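Local coordinates for putative Fe-S biosynthesis protein (PDB 2P2E) that is of unknown function but probably takes part in the assembly of iron-sulphur clusters, at residues N23-L28 against M58-D63; S47-L52 against M83-N88; Y64-D69 against F75-Y80; L100-T103 against E109-P112. One frame throughout, in Å; residues are numbered along the deposited sequence.

All four contacts reach one mixed sheet whose first and last strands also pair. Contact 1 sets a loop against strand 24-30, and contact 3, about 9 Å away between centres, is the hairpin of strands 66-70 and 75-77, the latter bonded to strand 24-30. Contact 2 packs strand 49-55, the other neighbour of strand 24-30, against the loop before strand 88-93; along the chain contact 3 falls between its two segments. Contact 4, about 21 Å from contact 1 between centres, joins strands 100-104 and 108-118 on the opposite side of the chain's centre. Contact 2 touches all three others, placing its Phe-49 and Met-85 region between the two hairpins.

Contact 1 of 4, residues N23-L28 against M58-D63; sequences NAVLLL and MDYKKD
Val-25 lays its CG1 methyl over one face of the Tyr-60 ring, 4.2 Å from the ring centroid and 25° off the normal, a CH-pi contact. Its other branch, CG2, reaches the phenol end and lies 3.7 Å from Tyr-60 OH. Leu-27, two residues further along strand 24-30 and on the same side of it, meets the opposite end of the tyrosine: Leu-27 CD2 comes to 4.0 Å from Tyr-60 CD1, while Leu-27 CD1 rests near Tyr-60 CB. Both run at about a right angle to the tyrosine. The ring stands up toward the strand because Tyr-60 CG sits between the backbone N and the carbonyl carbon (chi1 65°).

This packed part is small, one ring against two side chains. Around it the loop turns outward: Asp-59, at the centre of an inverse gamma turn, Lys-61 and Lys-62 are exposed, though Lys-61 CG still lies over one face of the ring, toward its rim. Tyr-76 of strand 75-77 touches Val-25, Leu-27 and Lys-61, a second aromatic beside the site. An alanine in place of Tyr-60 would probably open a gap beside Val-25 and Leu-27 and weaken the loop's packing on the strand. With no polar bond joining the two segments, the loop is held to this part of the sheet by shape and apolar contact, while Asp-59, Lys-61 and Lys-62 stay at the surface.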
loop_
_atom_site.group_PDB
_atom_site.type_symbol
_atom_site.label_atom_id
_atom_site.label_comp_id
_atom_site.label_asym_id
_atom_site.label_seq_id
_atom_site.Cartn_x
_atom_site.Cartn_y
_atom_site.Cartn_z
ATOM N N ASN A 23 10.964 10.280 -7.324
ATOM C CA ASN A 23 10.828 9.236 -8.328
ATOM C C ASN A 23 10.093 8.008 -7.781
ATOM O O ASN A 23 10.032 6.960 -8.439
ATOM C CB ASN A 23 12.226 8.832 -8.816
ATOM C CG ASN A 23 12.253 8.480 -10.293
ATOM O OD1 ASN A 23 12.464 7.318 -10.675
ATOM N ND2 ASN A 23 12.041 9.489 -11.139
ATOM N N ALA A 24 9.530 8.139 -6.583
ATOM C CA ALA A 24 8.833 7.020 -5.968
ATOM C C ALA A 24 7.310 7.127 -5.958
ATOM O O ALA A 24 6.747 8.213 -5.793
ATOM C CB ALA A 24 9.341 6.819 -4.556
ATOM N N VAL A 25 6.671 5.969 -6.121
ATOM C CA VAL A 25 5.223 5.820 -6.143
ATOM C C VAL A 25 4.829 4.717 -5.154
ATOM O O VAL A 25 5.508 3.706 -5.032
ATOM C CB VAL A 25 4.727 5.431 -7.564
ATOM C CG1 VAL A 25 3.240 5.108 -7.546
ATOM C CG2 VAL A 25 5.004 6.560 -8.531
ATOM N N LEU A 26 3.726 4.921 -4.443
ATOM C CA LEU A 26 3.250 3.946 -3.471
ATOM C C LEU A 26 2.090 3.121 -3.989
ATOM O O LEU A 26 1.185 3.638 -4.648
ATOM C CB LEU A 26 2.819 4.647 -2.188
ATOM C CG LEU A 26 3.951 5.246 -1.365
ATOM C CD1 LEU A 26 3.395 5.952 -0.167
ATOM C CD2 LEU A 26 4.882 4.145 -0.931
ATOM N N LEU A 27 2.119 1.834 -3.674
ATOM C CA LEU A 27 1.064 0.946 -4.096
ATOM C C LEU A 27 0.492 0.154 -2.935
ATOM O O LEU A 27 1.229 -0.352 -2.086
ATOM C CB LEU A 27 1.582 -0.039 -5.135
ATOM C CG LEU A 27 2.350 0.499 -6.333
ATOM C CD1 LEU A 27 2.770 -0.691 -7.178
ATOM C CD2 LEU A 27 1.502 1.465 -7.140
ATOM N N LEU A 28 -0.829 0.067 -2.887
ATOM C CA LEU A 28 -1.491 -0.737 -1.880
ATOM C C LEU A 28 -1.801 -1.977 -2.700
ATOM O O LEU A 28 -2.797 -2.038 -3.414
ATOM C CB LEU A 28 -2.774 -0.075 -1.407
ATOM C CG LEU A 28 -3.558 -0.896 -0.387
ATOM C CD1 LEU A 28 -2.677 -1.303 0.793
ATOM C CD2 LEU A 28 -4.719 -0.067 0.089
HETATM N N MSE A 58 8.801 1.931 -13.703
HETATM C CA MSE A 58 8.272 0.572 -13.747
HETATM C C MSE A 58 6.809 0.583 -14.180
HETATM O O MSE A 58 6.090 1.553 -13.947
HETATM C CB MSE A 58 8.445 -0.075 -12.371
HETATM C CG MSE A 58 9.911 -0.341 -12.028
HETATM SE SE MSE A 58 10.316 -0.587 -10.131
HETATM C CE MSE A 58 11.659 0.833 -9.922
ATOM N N ASP A 59 6.370 -0.488 -14.827
ATOM C CA ASP A 59 4.992 -0.552 -15.296
ATOM C C ASP A 59 3.990 -0.999 -14.239
ATOM O O ASP A 59 3.656 -2.175 -14.134
ATOM C CB ASP A 59 4.897 -1.465 -16.511
ATOM C CG ASP A 59 3.479 -1.591 -17.026
ATOM O OD1 ASP A 59 2.793 -0.545 -17.159
ATOM O OD2 ASP A 59 3.055 -2.738 -17.304
ATOM N N TYR A 60 3.505 -0.031 -13.474
ATOM C CA TYR A 60 2.554 -0.276 -12.412
ATOM C C TYR A 60 1.230 0.329 -12.812
ATOM O O TYR A 60 0.200 0.046 -12.220
ATOM C CB TYR A 60 3.046 0.403 -11.139
ATOM C CG TYR A 60 3.088 1.909 -11.253
ATOM C CD1 TYR A 60 1.973 2.679 -10.951
ATOM C CD2 TYR A 60 4.235 2.561 -11.702
ATOM C CE1 TYR A 60 1.990 4.070 -11.089
ATOM C CE2 TYR A 60 4.266 3.952 -11.850
ATOM C CZ TYR A 60 3.137 4.704 -11.542
ATOM O OH TYR A 60 3.144 6.084 -11.688
ATOM N N LYS A 61 1.262 1.193 -13.811
ATOM C CA LYS A 61 0.051 1.860 -14.264
ATOM C C LYS A 61 -1.059 0.933 -14.755
ATOM O O LYS A 61 -2.165 0.944 -14.223
ATOM C CB LYS A 61 0.395 2.858 -15.373
ATOM C CG LYS A 61 1.289 3.999 -14.936
ATOM C CD LYS A 61 0.611 4.872 -13.868
ATOM C CE LYS A 61 -0.691 5.521 -14.370
ATOM N NZ LYS A 61 -1.386 6.361 -13.321
ATOM N N LYS A 62 -0.767 0.141 -15.778
ATOM C CA LYS A 62 -1.764 -0.751 -16.344
ATOM C C LYS A 62 -2.532 -1.544 -15.292
ATOM O O LYS A 62 -3.761 -1.656 -15.367
ATOM C CB LYS A 62 -1.107 -1.702 -17.340
ATOM C CG LYS A 62 -2.071 -2.672 -18.016
ATOM C CD LYS A 62 -1.431 -3.315 -19.258
ATOM C CE LYS A 62 -2.246 -4.490 -19.809
ATOM N NZ LYS A 62 -2.200 -5.684 -18.901
ATOM N N ASP A 63 -1.811 -2.070 -14.304
ATOM C CA ASP A 63 -2.425 -2.861 -13.244
ATOM C C ASP A 63 -2.969 -2.023 -12.086
ATOM O O ASP A 63 -4.145 -2.101 -11.762
ATOM C CB ASP A 63 -1.414 -3.889 -12.728
ATOM C CG ASP A 63 -0.897 -4.797 -13.832
ATOM O OD1 ASP A 63 -1.738 -5.403 -14.527
ATOM O OD2 ASP A 63 0.343 -4.904 -14.008
#

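Contact 2 of 4, residues S47-L52 against M83-N88; sequences SDFRIL and MYMDDN
Phe-49 drives the far edge of its ring between Tyr-84 and Met-85, a selenomethionine. Near the ring plane, Phe-49 CE1 meets Met-85 CE at 3.6 Å and Phe-49 CE2 lies 3.6 Å from the carbonyl O of Tyr-84. The leading atom, Phe-49 CZ, fits between these two, 3.8 Å from Tyr-84 CB and 3.6 Å from Met-85 CG. It is thus the rim of the ring, rather than a face, that the loop receives.

Met-85 reaches the ring as an extended chain beyond CG (chi2 170°, chi3 -175°), which carries its terminal methyl along the ring edge. The Tyr-84 ring turns off from Phe-49, so its CB and carbonyl make the contact. In the next shell Phe-30 meets both aromatic residues, stacking with Tyr-84 and packing edge-to-face with Phe-49. An alanine at Phe-49 is likely to open a gap beside Met-85 CE and Tyr-84 CB and remove the edge-to-face partner of Phe-30.

Further out, Leu-28 of strand 24-30 touches Met-85, and Leu-114 of strand 108-118 touches Phe-49. The ring therefore joins strand 49-55, flanked in the sheet by strands 24-30 and 108-118, to the loop that leads from strand 75-77 into strand 88-93.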
loop_
_atom_site.group_PDB
_atom_site.type_symbol
_atom_site.label_atom_id
_atom_site.label_comp_id
_atom_site.label_asym_id
_atom_site.label_seq_id
_atom_site.Cartn_x
_atom_site.Cartn_y
_atom_site.Cartn_z
ATOM N N SER A 47 -3.187 -13.629 -1.090
ATOM C CA SER A 47 -4.159 -12.570 -1.307
ATOM C C SER A 47 -4.328 -11.712 -0.058
ATOM O O SER A 47 -5.385 -11.694 0.577
ATOM C CB SER A 47 -5.499 -13.166 -1.748
ATOM O OG SER A 47 -5.905 -14.189 -0.860
ATOM N N ASP A 48 -3.256 -11.005 0.286
ATOM C CA ASP A 48 -3.254 -10.123 1.434
ATOM C C ASP A 48 -2.726 -8.760 1.045
ATOM O O ASP A 48 -2.079 -8.615 0.014
ATOM C CB ASP A 48 -2.398 -10.709 2.539
ATOM C CG ASP A 48 -3.212 -11.082 3.733
ATOM O OD1 ASP A 48 -4.434 -10.819 3.692
ATOM O OD2 ASP A 48 -2.639 -11.628 4.705
ATOM N N PHE A 49 -3.002 -7.763 1.876
ATOM C CA PHE A 49 -2.559 -6.397 1.626
ATOM C C PHE A 49 -1.137 -6.124 2.042
ATOM O O PHE A 49 -0.674 -6.629 3.051
ATOM C CB PHE A 49 -3.446 -5.416 2.370
ATOM C CG PHE A 49 -4.772 -5.220 1.743
ATOM C CD1 PHE A 49 -4.877 -4.590 0.518
ATOM C CD2 PHE A 49 -5.920 -5.648 2.381
ATOM C CE1 PHE A 49 -6.117 -4.384 -0.066
ATOM C CE2 PHE A 49 -7.158 -5.445 1.804
ATOM C CZ PHE A 49 -7.257 -4.811 0.581
ATOM N N ARG A 50 -0.452 -5.301 1.268
ATOM C CA ARG A 50 0.914 -4.935 1.586
ATOM C C ARG A 50 1.265 -3.681 0.800
ATOM O O ARG A 50 0.646 -3.392 -0.222
ATOM C CB ARG A 50 1.865 -6.066 1.219
ATOM C CG ARG A 50 1.863 -6.368 -0.246
ATOM C CD ARG A 50 2.969 -7.318 -0.629
ATOM N NE ARG A 50 2.866 -7.670 -2.037
ATOM C CZ ARG A 50 3.800 -8.327 -2.709
ATOM N NH1 ARG A 50 4.915 -8.708 -2.103
ATOM N NH2 ARG A 50 3.621 -8.600 -3.991
ATOM N N ILE A 51 2.245 -2.927 1.278
ATOM C CA ILE A 51 2.664 -1.716 0.585
ATOM C C ILE A 51 3.885 -1.951 -0.275
ATOM O O ILE A 51 4.894 -2.466 0.193
ATOM C CB ILE A 51 3.021 -0.584 1.553
ATOM C CG1 ILE A 51 1.871 -0.355 2.519
ATOM C CG2 ILE A 51 3.308 0.689 0.780
ATOM C CD1 ILE A 51 0.570 -0.169 1.835
ATOM N N LEU A 52 3.787 -1.560 -1.537
ATOM C CA LEU A 52 4.894 -1.705 -2.463
ATOM C C LEU A 52 5.345 -0.328 -2.887
ATOM O O LEU A 52 4.521 0.566 -3.075
ATOM C CB LEU A 52 4.460 -2.465 -3.714
ATOM C CG LEU A 52 4.351 -3.984 -3.732
ATOM C CD1 LEU A 52 3.725 -4.489 -2.444
ATOM C CD2 LEU A 52 3.524 -4.392 -4.943
HETATM N N MSE A 83 -12.814 -4.222 -3.942
HETATM C CA MSE A 83 -13.855 -4.982 -3.261
HETATM C C MSE A 83 -13.406 -5.466 -1.890
HETATM O O MSE A 83 -14.231 -5.843 -1.050
HETATM C CB MSE A 83 -14.292 -6.178 -4.115
HETATM C CG MSE A 83 -13.264 -7.293 -4.245
HETATM SE SE MSE A 83 -13.935 -8.794 -5.329
HETATM C CE MSE A 83 -15.525 -9.225 -4.271
ATOM N N TYR A 84 -12.098 -5.447 -1.660
ATOM C CA TYR A 84 -11.562 -5.894 -0.386
ATOM C C TYR A 84 -11.226 -4.733 0.530
ATOM O O TYR A 84 -10.745 -4.925 1.646
ATOM C CB TYR A 84 -10.319 -6.744 -0.611
ATOM C CG TYR A 84 -10.621 -8.022 -1.322
ATOM C CD1 TYR A 84 -11.565 -8.909 -0.818
ATOM C CD2 TYR A 84 -9.980 -8.346 -2.509
ATOM C CE1 TYR A 84 -11.865 -10.091 -1.482
ATOM C CE2 TYR A 84 -10.274 -9.531 -3.182
ATOM C CZ TYR A 84 -11.217 -10.396 -2.666
ATOM O OH TYR A 84 -11.539 -11.549 -3.349
HETATM N N MSE A 85 -11.502 -3.523 0.066
HETATM C CA MSE A 85 -11.191 -2.354 0.857
HETATM C C MSE A 85 -12.407 -1.690 1.474
HETATM O O MSE A 85 -13.529 -2.168 1.360
HETATM C CB MSE A 85 -10.420 -1.353 -0.004
HETATM C CG MSE A 85 -9.137 -1.920 -0.592
HETATM SE SE MSE A 85 -8.349 -0.732 -1.921
HETATM C CE MSE A 85 -6.873 -1.867 -2.512
ATOM N N ASP A 86 -12.148 -0.566 2.125
ATOM C CA ASP A 86 -13.156 0.242 2.802
ATOM C C ASP A 86 -13.049 1.646 2.198
ATOM O O ASP A 86 -11.985 2.036 1.707
ATOM C CB ASP A 86 -12.812 0.303 4.280
ATOM C CG ASP A 86 -14.014 0.286 5.153
ATOM O OD1 ASP A 86 -14.811 1.244 5.048
ATOM O OD2 ASP A 86 -14.152 -0.682 5.941
ATOM N N ASP A 87 -14.132 2.412 2.238
ATOM C CA ASP A 87 -14.105 3.761 1.676
ATOM C C ASP A 87 -13.203 4.709 2.456
ATOM O O ASP A 87 -12.558 5.588 1.888
ATOM C CB ASP A 87 -15.521 4.329 1.612
ATOM C CG ASP A 87 -16.381 3.609 0.598
ATOM O OD1 ASP A 87 -16.054 3.662 -0.613
ATOM O OD2 ASP A 87 -17.380 2.982 1.003
ATOM N N ASN A 88 -13.156 4.522 3.763
ATOM C CA ASN A 88 -12.327 5.363 4.591
ATOM C C ASN A 88 -11.450 4.462 5.421
ATOM O O ASN A 88 -11.914 3.853 6.381
ATOM C CB ASN A 88 -13.198 6.213 5.499
ATOM C CG ASN A 88 -12.472 7.432 6.016
ATOM O OD1 ASN A 88 -11.949 8.232 5.236
ATOM N ND2 ASN A 88 -12.434 7.587 7.332
#

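Contact 3 of 4, residues Y64-D69 against F75-Y80; sequences YNEVID and FYYKGY
Tyr-77 has CG placed between its backbone N and carbonyl carbon (chi1 68°), which swings its ring across the hairpin to Glu-66 and Ile-68. Glu-66 CB lies over one face, 3.7 Å from the centroid of the Tyr-77 ring, and Ile-68 CG1 approaches the ring obliquely, 3.3 Å from Tyr-77 CE2. The extended Glu-66 chain carries OE1 to 2.7 Å from Tyr-77 OH, with carboxylate and ring planes 68° apart. A water in the plane of the ring joins this hydroxyl to the carbonyl of Val-67.

Strands 66-70 and 75-77 pair antiparallel, with Glu-66 opposite Tyr-77 and Ile-68 opposite Phe-75 as hydrogen-bonded pairs. Between them, Val-67 and Tyr-76 form a non-hydrogen-bonded pair whose side chains lie side by side on the sheet face opposite these four. Asn-65 and Glu-66 both face Tyr-77, a classic beta bulge. Here Asn-65 OD1 takes the Gly-79 N-H on a lone pair at 2.7 Å, tying its side chain to backbone just beyond strand 75-77.

At this end Lys-78 CG covers one face of the Tyr-64 ring, 4.0 Å from its centroid. Beyond the ring, Tyr-64 OH is bonded to Asp-29, whereas Lys-78 NZ reaches the carbonyls of Phe-30 and Val-34 and salt-bridges Asp-32. CH-pi contacts of Glu-66 CB on Tyr-77 and Lys-78 CG on Tyr-64 thus supplement the backbone pairing, and Asp-32 probably balances most of the buried lysine's charge.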
loop_
_atom_site.group_PDB
_atom_site.type_symbol
_atom_site.label_atom_id
_atom_site.label_comp_id
_atom_site.label_asym_id
_atom_site.label_seq_id
_atom_site.Cartn_x
_atom_site.Cartn_y
_atom_site.Cartn_z
ATOM N N TYR A 64 -2.110 -1.239 -11.452
ATOM C CA TYR A 64 -2.529 -0.383 -10.346
ATOM C C TYR A 64 -3.149 0.825 -11.008
ATOM O O TYR A 64 -2.575 1.905 -11.036
ATOM C CB TYR A 64 -1.307 -0.012 -9.531
ATOM C CG TYR A 64 -0.683 -1.244 -8.965
ATOM C CD1 TYR A 64 -1.128 -1.763 -7.761
ATOM C CD2 TYR A 64 0.254 -1.974 -9.694
ATOM C CE1 TYR A 64 -0.668 -2.982 -7.289
ATOM C CE2 TYR A 64 0.722 -3.203 -9.232
ATOM C CZ TYR A 64 0.247 -3.699 -8.024
ATOM O OH TYR A 64 0.660 -4.913 -7.544
ATOM N N ASN A 65 -4.343 0.600 -11.538
ATOM C CA ASN A 65 -5.096 1.574 -12.304
ATOM C C ASN A 65 -6.001 2.526 -11.555
ATOM O O ASN A 65 -6.667 3.346 -12.174
ATOM C CB ASN A 65 -5.930 0.822 -13.326
ATOM C CG ASN A 65 -6.878 -0.159 -12.671
ATOM O OD1 ASN A 65 -6.559 -0.747 -11.639
ATOM N ND2 ASN A 65 -8.044 -0.346 -13.267
ATOM N N GLU A 66 -6.066 2.410 -10.238
ATOM C CA GLU A 66 -6.909 3.322 -9.486
ATOM C C GLU A 66 -6.139 4.007 -8.373
ATOM O O GLU A 66 -5.080 3.538 -7.948
ATOM C CB GLU A 66 -8.145 2.601 -8.957
ATOM C CG GLU A 66 -9.245 2.527 -10.011
ATOM C CD GLU A 66 -10.517 1.854 -9.517
ATOM O OE1 GLU A 66 -10.994 2.204 -8.412
ATOM O OE2 GLU A 66 -11.047 0.981 -10.245
ATOM N N VAL A 67 -6.663 5.131 -7.908
ATOM C CA VAL A 67 -5.978 5.884 -6.884
ATOM C C VAL A 67 -6.746 6.082 -5.606
ATOM O O VAL A 67 -7.973 6.142 -5.596
ATOM C CB VAL A 67 -5.603 7.284 -7.382
ATOM C CG1 VAL A 67 -4.686 7.958 -6.366
ATOM C CG2 VAL A 67 -4.941 7.202 -8.750
ATOM N N ILE A 68 -5.984 6.192 -4.528
ATOM C CA ILE A 68 -6.513 6.427 -3.199
ATOM C C ILE A 68 -5.882 7.737 -2.760
ATOM O O ILE A 68 -4.664 7.885 -2.831
ATOM C CB ILE A 68 -6.080 5.317 -2.227
ATOM C CG1 ILE A 68 -6.673 3.989 -2.680
ATOM C CG2 ILE A 68 -6.532 5.643 -0.806
ATOM C CD1 ILE A 68 -6.152 2.813 -1.930
ATOM N N ASP A 69 -6.701 8.697 -2.340
ATOM C CA ASP A 69 -6.184 9.982 -1.879
ATOM C C ASP A 69 -5.740 9.818 -0.434
ATOM O O ASP A 69 -6.367 9.093 0.321
ATOM C CB ASP A 69 -7.259 11.065 -1.927
ATOM C CG ASP A 69 -7.807 11.291 -3.316
ATOM O OD1 ASP A 69 -7.010 11.600 -4.231
ATOM O OD2 ASP A 69 -9.042 11.161 -3.486
ATOM N N PHE A 75 -1.797 6.708 -3.464
ATOM C CA PHE A 75 -1.632 5.267 -3.312
ATOM C C PHE A 75 -2.314 4.657 -4.517
ATOM O O PHE A 75 -3.498 4.899 -4.734
ATOM C CB PHE A 75 -2.362 4.767 -2.076
ATOM C CG PHE A 75 -1.558 4.824 -0.824
ATOM C CD1 PHE A 75 -0.578 3.871 -0.573
ATOM C CD2 PHE A 75 -1.811 5.801 0.138
ATOM C CE1 PHE A 75 0.141 3.889 0.629
ATOM C CE2 PHE A 75 -1.097 5.828 1.342
ATOM C CZ PHE A 75 -0.127 4.874 1.588
ATOM N N TYR A 76 -1.590 3.881 -5.308
ATOM C CA TYR A 76 -2.203 3.258 -6.468
ATOM C C TYR A 76 -2.582 1.841 -6.108
ATOM O O TYR A 76 -1.940 1.227 -5.268
ATOM C CB TYR A 76 -1.234 3.282 -7.645
ATOM C CG TYR A 76 -1.082 4.668 -8.196
ATOM C CD1 TYR A 76 -1.927 5.134 -9.188
ATOM C CD2 TYR A 76 -0.139 5.543 -7.670
ATOM C CE1 TYR A 76 -1.842 6.437 -9.646
ATOM C CE2 TYR A 76 -0.043 6.854 -8.121
ATOM C CZ TYR A 76 -0.898 7.291 -9.109
ATOM O OH TYR A 76 -0.795 8.583 -9.567
ATOM N N TYR A 77 -3.635 1.326 -6.725
ATOM C CA TYR A 77 -4.069 -0.033 -6.442
ATOM C C TYR A 77 -4.803 -0.653 -7.619
ATOM O O TYR A 77 -5.327 0.050 -8.489
ATOM C CB TYR A 77 -4.968 -0.060 -5.203
ATOM C CG TYR A 77 -6.301 0.601 -5.398
ATOM C CD1 TYR A 77 -7.457 -0.154 -5.585
ATOM C CD2 TYR A 77 -6.412 1.985 -5.390
ATOM C CE1 TYR A 77 -8.697 0.455 -5.755
ATOM C CE2 TYR A 77 -7.644 2.607 -5.565
ATOM C CZ TYR A 77 -8.778 1.836 -5.742
ATOM O OH TYR A 77 -9.982 2.462 -5.899
ATOM N N LYS A 78 -4.835 -1.980 -7.638
ATOM C CA LYS A 78 -5.507 -2.694 -8.705
ATOM C C LYS A 78 -6.996 -2.490 -8.512
ATOM O O LYS A 78 -7.536 -2.766 -7.442
ATOM C CB LYS A 78 -5.136 -4.172 -8.653
ATOM C CG LYS A 78 -3.658 -4.399 -8.903
ATOM C CD LYS A 78 -3.263 -5.858 -8.837
ATOM C CE LYS A 78 -3.239 -6.374 -7.420
ATOM N NZ LYS A 78 -2.511 -7.672 -7.334
ATOM N N GLY A 79 -7.650 -1.976 -9.546
ATOM C CA GLY A 79 -9.074 -1.724 -9.467
ATOM C C GLY A 79 -9.868 -2.759 -8.700
ATOM O O GLY A 79 -10.426 -2.460 -7.652
ATOM N N TYR A 80 -9.892 -3.985 -9.207
ATOM C CA TYR A 80 -10.645 -5.070 -8.590
ATOM C C TYR A 80 -10.494 -5.254 -7.089
ATOM O O TYR A 80 -11.469 -5.536 -6.412
ATOM C CB TYR A 80 -10.325 -6.391 -9.286
ATOM C CG TYR A 80 -8.919 -6.900 -9.077
ATOM C CD1 TYR A 80 -8.630 -7.796 -8.054
ATOM C CD2 TYR A 80 -7.887 -6.522 -9.931
ATOM C CE1 TYR A 80 -7.348 -8.314 -7.888
ATOM C CE2 TYR A 80 -6.598 -7.035 -9.777
ATOM C CZ TYR A 80 -6.340 -7.933 -8.755
ATOM O OH TYR A 80 -5.080 -8.471 -8.623
HETATM O O HOH W 1 -10.602 5.036 -5.442
#

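Contact 4 of 4, residues L100-T103 against E109-P112; sequences LRLT and ELMP
Glu-109 opens 109-112 with a salt bridge: its OE2 lies 2.5 Å from Arg-101 NH1. The guanidinium and carboxylate planes are 29° apart, and the two side chains approach at a slant. Arg-101 begins with CG opposite its own N (chi1 -176°) and then bends at chi3, which turns NH1 toward the acid. Nearer the backbone, Glu-109 CG packs against Thr-103 CG2 at 3.8 Å, on the same face of the hairpin; these two residues are an antiparallel non-hydrogen-bonded pair.

At Leu-110 the chain turns a corner. Its N-H is given to Leu-102 O at 2.8 Å, and its CB rests beside Leu-102 CD2, 4.0 Å away. Met-111, a selenomethionine, donates its own N-H to the same Leu-102 O at 2.9 Å. Leu-110 and Met-111 thus both face Leu-102, a classic beta bulge that shifts the register by one residue. The return bond, from Leu-102 N to Met-111 O, is also 2.9 Å and nearly straight at 168°, and the CB atoms of Leu-102 and Met-111 meet on the face opposite Glu-109.

Pro-112 ends 109-112 at a second corner, with its CB 4.1 Å from Arg-101 NH1. Close by, Asn-94 makes weak hydrogen bonds to the carbonyls of both Leu-100 and Pro-112. Two N-H groups therefore grip one carbonyl where strand 108-118 bends, while an ion pair spans the strands on one face and Leu-102 and Met-111 pack on the other, so both lie beside a bulge whose backbone bonds converge on Leu-102 O.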
loop_
_atom_site.group_PDB
_atom_site.type_symbol
_atom_site.label_atom_id
_atom_site.label_comp_id
_atom_site.label_asym_id
_atom_site.label_seq_id
_atom_site.Cartn_x
_atom_site.Cartn_y
_atom_site.Cartn_z
ATOM N N LEU A 100 3.178 -1.676 10.286
ATOM C CA LEU A 100 2.042 -0.796 10.127
ATOM C C LEU A 100 0.763 -1.601 10.237
ATOM O O LEU A 100 0.781 -2.830 10.192
ATOM C CB LEU A 100 2.085 -0.097 8.775
ATOM C CG LEU A 100 3.200 0.926 8.583
ATOM C CD1 LEU A 100 3.112 1.509 7.190
ATOM C CD2 LEU A 100 3.079 2.020 9.609
ATOM N N ARG A 101 -0.350 -0.894 10.376
ATOM C CA ARG A 101 -1.647 -1.528 10.492
ATOM C C ARG A 101 -2.607 -0.874 9.506
ATOM O O ARG A 101 -2.572 0.331 9.312
ATOM C CB ARG A 101 -2.173 -1.355 11.914
ATOM C CG ARG A 101 -3.470 -2.064 12.166
ATOM C CD ARG A 101 -4.153 -1.500 13.397
ATOM N NE ARG A 101 -3.280 -1.538 14.561
ATOM C CZ ARG A 101 -2.834 -2.660 15.127
ATOM N NH1 ARG A 101 -3.187 -3.849 14.630
ATOM N NH2 ARG A 101 -2.023 -2.593 16.185
ATOM N N LEU A 102 -3.457 -1.674 8.881
ATOM C CA LEU A 102 -4.426 -1.151 7.940
ATOM C C LEU A 102 -5.832 -1.460 8.429
ATOM O O LEU A 102 -6.235 -2.621 8.468
ATOM C CB LEU A 102 -4.230 -1.778 6.561
ATOM C CG LEU A 102 -5.295 -1.336 5.546
ATOM C CD1 LEU A 102 -5.065 0.108 5.183
ATOM C CD2 LEU A 102 -5.261 -2.207 4.300
ATOM N N THR A 103 -6.579 -0.429 8.806
ATOM C CA THR A 103 -7.941 -0.635 9.275
ATOM C C THR A 103 -8.947 0.177 8.466
ATOM O O THR A 103 -8.591 1.174 7.853
ATOM C CB THR A 103 -8.095 -0.261 10.772
ATOM O OG1 THR A 103 -7.726 1.108 10.968
ATOM C CG2 THR A 103 -7.223 -1.165 11.644
ATOM N N GLU A 109 -10.112 -4.104 11.360
ATOM C CA GLU A 109 -8.788 -4.472 10.897
ATOM C C GLU A 109 -8.864 -5.195 9.567
ATOM O O GLU A 109 -9.506 -6.232 9.460
ATOM C CB GLU A 109 -8.083 -5.371 11.912
ATOM C CG GLU A 109 -7.681 -4.656 13.192
ATOM C CD GLU A 109 -6.548 -5.368 13.903
ATOM O OE1 GLU A 109 -6.670 -6.600 14.104
ATOM O OE2 GLU A 109 -5.543 -4.700 14.253
ATOM N N LEU A 110 -8.213 -4.635 8.554
ATOM C CA LEU A 110 -8.191 -5.243 7.236
ATOM C C LEU A 110 -6.888 -6.006 7.136
ATOM O O LEU A 110 -6.821 -7.063 6.509
ATOM C CB LEU A 110 -8.253 -4.166 6.151
ATOM C CG LEU A 110 -9.605 -3.480 5.982
ATOM C CD1 LEU A 110 -9.460 -2.252 5.111
ATOM C CD2 LEU A 110 -10.589 -4.460 5.381
HETATM N N MSE A 111 -5.860 -5.453 7.775
HETATM C CA MSE A 111 -4.528 -6.043 7.792
HETATM C C MSE A 111 -3.777 -5.608 9.043
HETATM O O MSE A 111 -3.169 -4.545 9.071
HETATM C CB MSE A 111 -3.740 -5.603 6.568
HETATM C CG MSE A 111 -2.327 -6.126 6.579
HETATM SE SE MSE A 111 -2.311 -8.076 6.499
HETATM C CE MSE A 111 -0.498 -8.374 5.820
ATOM N N PRO A 112 -3.800 -6.431 10.095
ATOM C CA PRO A 112 -3.104 -6.084 11.342
ATOM C C PRO A 112 -1.597 -5.865 11.258
ATOM O O PRO A 112 -1.037 -5.129 12.062
ATOM C CB PRO A 112 -3.481 -7.230 12.282
ATOM C CG PRO A 112 -3.761 -8.372 11.349
ATOM C CD PRO A 112 -4.519 -7.709 10.226
#